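Local coordinates for protein putative acyl-CoA dehydrogenase (PDB 5JSC) that belongs to the acyl-CoA dehydrogenase family of flavoproteins and binds flavin-adenine dinucleotide within a four-chain assembly, at residues L109-Q112 / G113-S116; G152-V155 / A156-T159; G182-D185 / F186-V189; M255-L258 / D259-T263. One frame throughout, in Å; residues are numbered along the deposited sequence.

Contact 1. Residues L109-Q112 / G113-S116; sequences LAMQ and GLGS
Leu114 N points back at Ala110 O, 2.9 Å away, in the regular i to i+4 bond of the helix that carries both 109-112 and 113-116. Gly115 N follows with a bond to Met111 O at 2.8 Å, and glycine suits the place because its lack of a CB spares a clash with that same oxygen. Gly113 N instead divides itself between two weak bonds, to Leu109 O and Ala110 O.

Among the side chains, Ser116 turns its hydroxyl onto the previous turn. With OG between the backbone N and the carbonyl carbon (chi1 68°), it gives its proton to Gln112 O at 2.7 Å, in the carbonyl plane, and so is satisfied inside a buried helix. Met111 is bent at chi2 and chi3, which folds the flexible thioether alongside Leu114: SD and CE each lie 4.1 Å from Leu114 CD2, and the two chains point the same way. The Gln112 amide leaves the helix altogether, its NE2 binding Val135 O and Ala140 O and its OE1 binding Ala142 N. Such spacing of three and four residues is that of a buried alpha-helix, here within the helical N-terminal domain of the acyl-CoA dehydrogenase fold.

Contact 2. Residues G152-V155 / A156-T159; sequences GSDV and AAMT. With FAD (flavin-adenine dinucleotide), chain M.
Val155 and Met158 run alongside each other, CG1 of the valine 3.6 Å from CE of the methionine. Met158 takes the less common first torsion (chi1 71°), with CG between its backbone N and carbonyl carbon. A further bend at chi3 swings CE back to 3.4 Å from Val155 O, something a long unbranched chain can do.

Asp154 extends away from its own N (chi1 -172°), which sets the carboxylate beside Ala157, whose small CB sits 3.4 Å from Asp154 OD2. Each oxygen has a polar partner: OD1 accepts from a water that in turn accepts from Ala156 N, and OD2 accepts from Phe290 N of the second subunit. Ser153 turns OG to the side of its own N (chi1 -58°), so that OG, at 2.8 Å, and N, at 3.0 Å, both grip O1A of FAD. Gly152 suits the next place along the cofactor because FAD O5' passes only 3.3 Å from its CA.

The backbone coils tightly, with an inverse gamma turn centred on Asp154 and then two successive i to i+3 bonds, Ala157 N to Asp154 O and Met158 N to Val155 O, in the manner of a short 3-10 turn. The 152-153 end of this loop lines the FAD pyrophosphate, while Asp154 reaches the second subunit.

Contact 3. Residues G182-D185 / F186-V189; sequences GIAD and FYVV
The Tyr187 ring carries Ala184 over one face and the backbone N of Gly182 at its hydroxyl edge. Ala184 CB stands 4.0 Å from the ring centroid and 25° off the ring normal, a CH-pi contact displaced toward the phenol end, where Tyr187 CZ is its nearest ring atom at 3.7 Å. A lone methyl suits the place, since it can rest on the ring face between loop and strand. At the edge, Gly182 N donates to Tyr187 OH over 2.9 Å with an N-H...O angle of 156°, near the ring plane. The same OH is hydrogen-bonded to a water that donates to Ala184 O. Held by ring face, amide and water together, the phenol ties the loop 182-185 to the start of the strand. Its CG lies beside the backbone N (chi1 -60°), which leans the ring back along the chain.

Gly182 has a positive phi, and at its backbone angles a side chain would be jammed against the preceding carbonyl O. Asp185, at the protein surface, uses OD2 to accept from Ile141 N. Phe186 CB lies 3.2 Å from Asp185 C, to which the phenyl ring stands oblique, and that ring makes an edge-to-face pair with Tyr131.

Strand 186-192 runs parallel to strand 144-145 on one flank and antiparallel to 202-208 on the other, with Tyr187 bonded through its backbone to Val207 and Val188 to Ala143 and Ala145. Phe186 and Val188 pack on helix 103-122, while Ile183, in the loop, rests on helix 53-66.

Contact 4. Residues M255-L258 / D259-T263; sequences MRTL and DIFRT
Asp259 N bonds to Met255 O at 2.9 Å, the first of several i to i+4 backbone bonds that join 255-258 to 259-263. Arg262 N to Leu258 O is as firm at 2.8 Å, and Phe261 N to Thr257 O is longer, at 3.3 Å. Ile260 N is held loosely, by weak bonds to both Arg256 O and Thr257 O.

Polar side chains add to this. A water donates to Met255 O at 3.1 Å and to Asp259 OD1, so the short acid bridges back one turn, while its OD2 is bonded to Thr332 OG1. Thr257 OG1 instead bonds to Leu253 O, one turn back on the same helix.

All of this lies near the start of helix 250-286, a long member of the helical bundle that forms the C-terminal domain in acyl-CoA dehydrogenases.

Flat groups meet carbon and carbonyl. The Phe261 ring presents its edge to Thr257 O, CD2 being 3.4 Å away, and one face has Ile260 CG2 above it, offset toward the rim. Arg262 is extended from CG to NE and runs back past Leu258, whose CB lies over one face of the guanidinium, toward its rim, 4.1 Å from Arg262 NE; that reach lets a buried arginine donate from NE to Glu382 O.

Contacts 1 and 4 each touch two of the others. Gly113 C of contact 1 lies 3.3 Å from Phe261 CZ of contact 4, the glycine probably leaving room for the ring, and Gly115 O lies 3.3 Å from Val188 CG2 of contact 3. Helix 103-122 thus packs on both the strand and helix 250-286. Contact 2 meets contact 4 through Val155 CG1 and Met255 CE, 4.2 Å apart, but comes no nearer than about 11 Å to contact 1, nearest atoms. FAD spans that gap: contact 2 grips its pyrophosphate, while Met111 CE of contact 1 is 4.1 Å from flavin O4. The side chains of Leu258 and Tyr187 stay about 7 and 8 Å from FAD.

Contact 1. Residues L109-Q112 / G113-S116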
loop_
_atom_site.group_PDB
_atom_site.type_symbol
_atom_site.label_atom_id
_atom_site.label_comp_id
_atom_site.label_asym_id
_atom_site.label_seq_id
_atom_site.Cartn_x
_atom_site.Cartn_y
_atom_site.Cartn_z
ATOM N N LEU C 109 -21.560 -7.340 24.902
ATOM C CA LEU C 109 -22.779 -6.893 24.235
ATOM C C LEU C 109 -22.934 -7.568 22.879
ATOM O O LEU C 109 -24.034 -8.010 22.516
ATOM C CB LEU C 109 -22.779 -5.375 24.083
ATOM C CG LEU C 109 -24.086 -4.823 23.484
ATOM C CD1 LEU C 109 -24.614 -3.588 24.239
ATOM C CD2 LEU C 109 -23.906 -4.480 22.016
ATOM N N ALA C 110 -21.839 -7.665 22.126
ATOM C CA ALA C 110 -21.885 -8.251 20.790
ATOM C C ALA C 110 -22.475 -9.652 20.818
ATOM O O ALA C 110 -23.304 -10.006 19.968
ATOM C CB ALA C 110 -20.478 -8.285 20.196
ATOM N N MET C 111 -22.039 -10.477 21.770
ATOM C CA MET C 111 -22.471 -11.868 21.760
ATOM C C MET C 111 -23.914 -12.039 22.203
ATOM O O MET C 111 -24.548 -13.022 21.812
ATOM C CB MET C 111 -21.556 -12.722 22.633
ATOM C CG MET C 111 -20.171 -12.897 22.031
ATOM S SD MET C 111 -20.198 -13.412 20.300
ATOM C CE MET C 111 -21.287 -14.848 20.371
ATOM N N GLN C 112 -24.454 -11.107 22.990
ATOM C CA GLN C 112 -25.883 -11.155 23.265
ATOM C C GLN C 112 -26.692 -10.912 21.999
ATOM O O GLN C 112 -27.808 -11.420 21.878
ATOM C CB GLN C 112 -26.248 -10.135 24.340
ATOM C CG GLN C 112 -25.619 -10.426 25.697
ATOM C CD GLN C 112 -26.003 -11.791 26.227
ATOM O OE1 GLN C 112 -25.227 -12.743 26.129
ATOM N NE2 GLN C 112 -27.210 -11.899 26.796
ATOM N N GLY C 113 -26.151 -10.145 21.055
ATOM C CA GLY C 113 -26.765 -9.979 19.753
ATOM C C GLY C 113 -26.541 -11.176 18.845
ATOM O O GLY C 113 -27.495 -11.847 18.448
ATOM N N LEU C 114 -25.277 -11.460 18.509
ATOM C CA LEU C 114 -24.989 -12.534 17.558
ATOM C C LEU C 114 -25.530 -13.877 18.045
ATOM O O LEU C 114 -26.101 -14.648 17.258
ATOM C CB LEU C 114 -23.478 -12.617 17.318
ATOM C CG LEU C 114 -23.026 -13.750 16.389
ATOM C CD1 LEU C 114 -23.549 -13.538 14.978
ATOM C CD2 LEU C 114 -21.498 -13.858 16.401
ATOM N N GLY C 115 -25.376 -14.170 19.339
ATOM C CA GLY C 115 -25.817 -15.440 19.886
ATOM C C GLY C 115 -27.317 -15.622 19.917
ATOM O O GLY C 115 -27.788 -16.765 19.940
ATOM N N SER C 116 -28.087 -14.532 19.943
ATOM C CA SER C 116 -29.537 -14.651 19.927
ATOM C C SER C 116 -30.161 -14.299 18.586
ATOM O O SER C 116 -31.367 -14.496 18.420
ATOM C CB SER C 116 -30.168 -13.763 21.013
ATOM O OG SER C 116 -29.997 -12.380 20.721
#

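Contact 2. Residues G152-V155 / A156-T159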
loop_
_atom_site.group_PDB
_atom_site.type_symbol
_atom_site.label_atom_id
_atom_site.label_comp_id
_atom_site.label_asym_id
_atom_site.label_seq_id
_atom_site.Cartn_x
_atom_site.Cartn_y
_atom_site.Cartn_z
ATOM N N GLY C 152 -14.210 -23.333 9.019
ATOM C CA GLY C 152 -14.696 -22.056 9.508
ATOM C C GLY C 152 -15.204 -21.195 8.368
ATOM O O GLY C 152 -16.380 -20.819 8.345
ATOM N N SER C 153 -14.340 -20.894 7.393
ATOM C CA SER C 153 -14.795 -20.183 6.199
ATOM C C SER C 153 -15.769 -21.028 5.383
ATOM O O SER C 153 -16.772 -20.513 4.871
ATOM C CB SER C 153 -13.597 -19.795 5.333
ATOM O OG SER C 153 -12.687 -18.995 6.063
ATOM N N ASP C 154 -15.487 -22.321 5.242
ATOM C CA ASP C 154 -16.283 -23.209 4.393
ATOM C C ASP C 154 -17.425 -23.821 5.205
ATOM O O ASP C 154 -17.485 -25.025 5.452
ATOM C CB ASP C 154 -15.393 -24.281 3.778
ATOM C CG ASP C 154 -16.111 -25.118 2.737
ATOM O OD1 ASP C 154 -17.257 -24.778 2.361
ATOM O OD2 ASP C 154 -15.518 -26.122 2.295
ATOM N N VAL C 155 -18.362 -22.940 5.576
ATOM C CA VAL C 155 -19.521 -23.299 6.389
ATOM C C VAL C 155 -20.358 -24.365 5.705
ATOM O O VAL C 155 -20.919 -25.258 6.359
ATOM C CB VAL C 155 -20.365 -22.038 6.663
ATOM C CG1 VAL C 155 -21.669 -22.394 7.352
ATOM C CG2 VAL C 155 -19.583 -21.051 7.474
ATOM N N ALA C 156 -20.489 -24.268 4.381
ATOM C CA ALA C 156 -21.363 -25.182 3.663
ATOM C C ALA C 156 -20.915 -26.623 3.797
ATOM O O ALA C 156 -21.724 -27.526 3.568
ATOM C CB ALA C 156 -21.435 -24.805 2.181
ATOM N N ALA C 157 -19.651 -26.862 4.158
ATOM C CA ALA C 157 -19.116 -28.210 4.283
ATOM C C ALA C 157 -18.941 -28.651 5.735
ATOM O O ALA C 157 -18.168 -29.578 5.998
ATOM C CB ALA C 157 -17.784 -28.313 3.538
ATOM N N MET C 158 -19.638 -28.018 6.680
ATOM C CA MET C 158 -19.525 -28.419 8.078
ATOM C C MET C 158 -19.876 -29.895 8.239
ATOM O O MET C 158 -20.642 -30.461 7.453
ATOM C CB MET C 158 -20.440 -27.562 8.956
ATOM C CG MET C 158 -21.921 -27.858 8.761
ATOM S SD MET C 158 -22.954 -26.941 9.922
ATOM C CE MET C 158 -22.696 -25.280 9.314
ATOM N N THR C 159 -19.310 -30.524 9.277
ATOM C CA THR C 159 -19.498 -31.956 9.484
ATOM C C THR C 159 -20.138 -32.341 10.810
ATOM O O THR C 159 -20.393 -33.535 11.017
ATOM C CB THR C 159 -18.164 -32.707 9.355
ATOM O OG1 THR C 159 -17.260 -32.282 10.383
ATOM C CG2 THR C 159 -17.548 -32.455 7.997
HETATM P PA FAD M . -10.005 -21.073 7.472
HETATM O O1A FAD M . -11.409 -21.314 7.063
HETATM O O2A FAD M . -9.048 -22.267 7.423
HETATM O O5B FAD M . -9.435 -19.886 6.583
HETATM C C5B FAD M . -8.047 -19.517 6.697
HETATM C C4B FAD M . -7.879 -18.271 5.868
HETATM O O4B FAD M . -8.127 -18.593 4.487
HETATM C C3B FAD M . -8.882 -17.161 6.148
HETATM O O3B FAD M . -8.568 -16.403 7.319
HETATM C C2B FAD M . -8.817 -16.346 4.855
HETATM O O2B FAD M . -7.711 -15.444 4.899
HETATM C C1B FAD M . -8.551 -17.434 3.799
HETATM N N9A FAD M . -9.696 -17.800 2.974
HETATM C C8A FAD M . -10.902 -18.297 3.397
HETATM N N7A FAD M . -11.716 -18.625 2.425
HETATM C C5A FAD M . -10.998 -18.320 1.276
HETATM C C6A FAD M . -11.299 -18.450 -0.092
HETATM N N6A FAD M . -12.462 -18.918 -0.557
HETATM N N1A FAD M . -10.359 -18.063 -0.984
HETATM C C2A FAD M . -9.202 -17.568 -0.524
HETATM N N3A FAD M . -8.807 -17.400 0.743
HETATM C C4A FAD M . -9.755 -17.803 1.600
HETATM N N1 FAD M . -16.908 -18.946 15.179
HETATM C C2 FAD M . -18.168 -19.262 15.615
HETATM O O2 FAD M . -18.864 -20.122 15.049
HETATM N N3 FAD M . -18.681 -18.627 16.715
HETATM C C4 FAD M . -18.039 -17.659 17.462
HETATM O O4 FAD M . -18.556 -17.217 18.484
HETATM C C4X FAD M . -16.733 -17.309 16.986
HETATM N N5 FAD M . -16.037 -16.450 17.677
HETATM C C5X FAD M . -14.706 -16.264 17.336
HETATM C C6 FAD M . -13.909 -15.471 18.159
HETATM C C7 FAD M . -12.546 -15.335 17.924
HETATM C C7M FAD M . -11.713 -14.505 18.867
HETATM C C8 FAD M . -11.966 -15.990 16.820
HETATM C C8M FAD M . -10.489 -15.872 16.531
HETATM C C9 FAD M . -12.764 -16.765 15.985
HETATM C C9A FAD M . -14.125 -16.914 16.237
HETATM N N10 FAD M . -14.939 -17.774 15.469
HETATM C C10 FAD M . -16.240 -18.017 15.837
HETATM C "C1'" FAD M . -14.334 -18.530 14.363
HETATM C "C2'" FAD M . -14.140 -17.699 13.099
HETATM O "O2'" FAD M . -15.394 -17.401 12.488
HETATM C "C3'" FAD M . -13.268 -18.479 12.115
HETATM O "O3'" FAD M . -11.975 -18.526 12.702
HETATM C "C4'" FAD M . -13.184 -17.851 10.725
HETATM O "O4'" FAD M . -14.435 -18.027 10.057
HETATM C "C5'" FAD M . -12.062 -18.449 9.902
HETATM O "O5'" FAD M . -12.267 -19.876 9.845
HETATM P P FAD M . -10.965 -20.799 10.149
HETATM O O1P FAD M . -10.303 -20.390 11.419
HETATM O O2P FAD M . -11.371 -22.239 10.073
HETATM O O3P FAD M . -9.968 -20.479 8.946
HETATM O O HOH W 1 -19.174 -22.620 2.378
#

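Contact 3. Residues G182-D185 / F186-V189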
loop_
_atom_site.group_PDB
_atom_site.type_symbol
_atom_site.label_atom_id
_atom_site.label_comp_id
_atom_site.label_asym_id
_atom_site.label_seq_id
_atom_site.Cartn_x
_atom_site.Cartn_y
_atom_site.Cartn_z
ATOM N N GLY C 182 -18.244 -22.313 27.228
ATOM C CA GLY C 182 -17.986 -22.634 28.607
ATOM C C GLY C 182 -18.775 -21.823 29.612
ATOM O O GLY C 182 -18.899 -22.250 30.765
ATOM N N ILE C 183 -19.310 -20.664 29.217
ATOM C CA ILE C 183 -20.086 -19.852 30.152
ATOM C C ILE C 183 -21.467 -19.497 29.610
ATOM O O ILE C 183 -22.298 -18.946 30.343
ATOM C CB ILE C 183 -19.328 -18.575 30.550
ATOM C CG1 ILE C 183 -19.088 -17.675 29.345
ATOM C CG2 ILE C 183 -18.023 -18.920 31.256
ATOM C CD1 ILE C 183 -18.310 -16.457 29.720
ATOM N N ALA C 184 -21.731 -19.807 28.342
ATOM C CA ALA C 184 -23.045 -19.529 27.773
ATOM C C ALA C 184 -24.122 -20.393 28.422
ATOM O O ALA C 184 -23.874 -21.526 28.846
ATOM C CB ALA C 184 -23.043 -19.773 26.262
ATOM N N ASP C 185 -25.340 -19.849 28.483
ATOM C CA ASP C 185 -26.488 -20.619 28.937
ATOM C C ASP C 185 -27.136 -21.423 27.820
ATOM O O ASP C 185 -27.831 -22.410 28.098
ATOM C CB ASP C 185 -27.514 -19.679 29.579
ATOM C CG ASP C 185 -27.005 -19.091 30.879
ATOM O OD1 ASP C 185 -26.854 -19.868 31.850
ATOM O OD2 ASP C 185 -26.732 -17.877 30.932
ATOM N N PHE C 186 -26.906 -21.039 26.571
ATOM C CA PHE C 186 -27.369 -21.814 25.432
ATOM C C PHE C 186 -26.481 -21.473 24.250
ATOM O O PHE C 186 -25.819 -20.426 24.225
ATOM C CB PHE C 186 -28.843 -21.530 25.102
ATOM C CG PHE C 186 -29.091 -20.126 24.627
ATOM C CD1 PHE C 186 -28.957 -19.796 23.277
ATOM C CD2 PHE C 186 -29.430 -19.120 25.529
ATOM C CE1 PHE C 186 -29.162 -18.489 22.839
ATOM C CE2 PHE C 186 -29.646 -17.829 25.099
ATOM C CZ PHE C 186 -29.511 -17.507 23.752
ATOM N N TYR C 187 -26.498 -22.368 23.268
ATOM C CA TYR C 187 -25.754 -22.237 22.024
ATOM C C TYR C 187 -26.726 -22.406 20.875
ATOM O O TYR C 187 -27.486 -23.374 20.860
ATOM C CB TYR C 187 -24.654 -23.307 21.923
ATOM C CG TYR C 187 -23.652 -23.236 23.040
ATOM C CD1 TYR C 187 -23.866 -23.908 24.241
ATOM C CD2 TYR C 187 -22.486 -22.497 22.899
ATOM C CE1 TYR C 187 -22.947 -23.829 25.270
ATOM C CE2 TYR C 187 -21.562 -22.417 23.917
ATOM C CZ TYR C 187 -21.793 -23.079 25.098
ATOM O OH TYR C 187 -20.864 -22.978 26.115
ATOM N N VAL C 188 -26.716 -21.479 19.923
ATOM C CA VAL C 188 -27.363 -21.730 18.637
ATOM C C VAL C 188 -26.373 -22.537 17.802
ATOM O O VAL C 188 -25.316 -22.032 17.413
ATOM C CB VAL C 188 -27.772 -20.435 17.927
ATOM C CG1 VAL C 188 -28.311 -20.749 16.542
ATOM C CG2 VAL C 188 -28.831 -19.705 18.734
ATOM N N VAL C 189 -26.702 -23.801 17.537
ATOM C CA VAL C 189 -25.783 -24.756 16.916
ATOM C C VAL C 189 -26.287 -25.079 15.519
ATOM O O VAL C 189 -27.465 -25.421 15.341
ATOM C CB VAL C 189 -25.660 -26.046 17.749
ATOM C CG1 VAL C 189 -24.685 -27.030 17.087
ATOM C CG2 VAL C 189 -25.223 -25.736 19.176
HETATM O O HOH W 2 -21.517 -23.240 28.561
#

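Contact 4. Residues M255-L258 / D259-T263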
loop_
_atom_site.group_PDB
_atom_site.type_symbol
_atom_site.label_atom_id
_atom_site.label_comp_id
_atom_site.label_asym_id
_atom_site.label_seq_id
_atom_site.Cartn_x
_atom_site.Cartn_y
_atom_site.Cartn_z
ATOM N N MET C 255 -26.409 -17.352 7.674
ATOM C CA MET C 255 -25.964 -16.241 6.839
ATOM C C MET C 255 -26.736 -14.967 7.150
ATOM O O MET C 255 -26.155 -13.876 7.180
ATOM C CB MET C 255 -26.112 -16.596 5.361
ATOM C CG MET C 255 -25.250 -17.775 4.930
ATOM S SD MET C 255 -23.494 -17.448 5.170
ATOM C CE MET C 255 -23.101 -18.544 6.522
ATOM N N ARG C 256 -28.052 -15.082 7.360
ATOM C CA ARG C 256 -28.849 -13.896 7.658
ATOM C C ARG C 256 -28.480 -13.304 9.010
ATOM O O ARG C 256 -28.529 -12.080 9.187
ATOM C CB ARG C 256 -30.337 -14.237 7.624
ATOM C CG ARG C 256 -30.882 -14.457 6.218
ATOM C CD ARG C 256 -32.313 -14.984 6.263
ATOM N NE ARG C 256 -33.216 -14.045 6.927
ATOM C CZ ARG C 256 -34.307 -14.400 7.604
ATOM N NH1 ARG C 256 -34.635 -15.681 7.722
ATOM N NH2 ARG C 256 -35.067 -13.474 8.170
ATOM N N THR C 257 -28.114 -14.152 9.972
ATOM C CA THR C 257 -27.681 -13.646 11.269
ATOM C C THR C 257 -26.370 -12.883 11.132
ATOM O O THR C 257 -26.212 -11.785 11.683
ATOM C CB THR C 257 -27.547 -14.807 12.259
ATOM O OG1 THR C 257 -28.804 -15.502 12.353
ATOM C CG2 THR C 257 -27.156 -14.301 13.641
ATOM N N LEU C 258 -25.425 -13.442 10.383
ATOM C CA LEU C 258 -24.161 -12.755 10.142
ATOM C C LEU C 258 -24.350 -11.448 9.375
ATOM O O LEU C 258 -23.589 -10.493 9.583
ATOM C CB LEU C 258 -23.212 -13.691 9.391
ATOM C CG LEU C 258 -22.669 -14.822 10.264
ATOM C CD1 LEU C 258 -22.146 -15.949 9.386
ATOM C CD2 LEU C 258 -21.563 -14.292 11.183
ATOM N N ASP C 259 -25.339 -11.383 8.480
ATOM C CA ASP C 259 -25.572 -10.147 7.737
ATOM C C ASP C 259 -25.976 -9.009 8.658
ATOM O O ASP C 259 -25.664 -7.844 8.379
ATOM C CB ASP C 259 -26.652 -10.356 6.680
ATOM C CG ASP C 259 -26.132 -11.043 5.442
ATOM O OD1 ASP C 259 -24.896 -11.099 5.257
ATOM O OD2 ASP C 259 -26.970 -11.517 4.640
ATOM N N ILE C 260 -26.677 -9.318 9.747
ATOM C CA ILE C 260 -26.986 -8.294 10.736
ATOM C C ILE C 260 -25.716 -7.842 11.438
ATOM O O ILE C 260 -25.409 -6.646 11.510
ATOM C CB ILE C 260 -28.011 -8.821 11.755
ATOM C CG1 ILE C 260 -29.278 -9.293 11.043
ATOM C CG2 ILE C 260 -28.310 -7.751 12.813
ATOM C CD1 ILE C 260 -30.275 -9.931 11.984
ATOM N N PHE C 261 -24.963 -8.782 11.985
ATOM C CA PHE C 261 -23.947 -8.368 12.936
ATOM C C PHE C 261 -22.577 -8.110 12.320
ATOM O O PHE C 261 -21.727 -7.538 13.004
ATOM C CB PHE C 261 -23.892 -9.382 14.080
ATOM C CG PHE C 261 -25.129 -9.330 14.937
ATOM C CD1 PHE C 261 -25.288 -8.313 15.862
ATOM C CD2 PHE C 261 -26.163 -10.228 14.753
ATOM C CE1 PHE C 261 -26.432 -8.217 16.622
ATOM C CE2 PHE C 261 -27.319 -10.143 15.519
ATOM C CZ PHE C 261 -27.455 -9.133 16.451
ATOM N N ARG C 262 -22.351 -8.429 11.040
ATOM C CA ARG C 262 -21.078 -8.038 10.432
ATOM C C ARG C 262 -20.883 -6.526 10.473
ATOM O O ARG C 262 -19.769 -6.049 10.711
ATOM C CB ARG C 262 -20.963 -8.559 8.996
ATOM C CG ARG C 262 -20.397 -9.984 8.905
ATOM C CD ARG C 262 -20.522 -10.544 7.499
ATOM N NE ARG C 262 -20.077 -11.930 7.446
ATOM C CZ ARG C 262 -20.283 -12.743 6.416
ATOM N NH1 ARG C 262 -20.954 -12.309 5.354
ATOM N NH2 ARG C 262 -19.826 -13.989 6.451
ATOM N N THR C 263 -21.948 -5.744 10.259
ATOM C CA THR C 263 -21.780 -4.295 10.355
ATOM C C THR C 263 -21.408 -3.878 11.776
ATOM O O THR C 263 -20.655 -2.912 11.969
ATOM C CB THR C 263 -23.054 -3.580 9.895
ATOM O OG1 THR C 263 -23.470 -4.131 8.639
ATOM C CG2 THR C 263 -22.806 -2.083 9.709
HETATM O O HOH W 3 -24.193 -13.503 4.829
#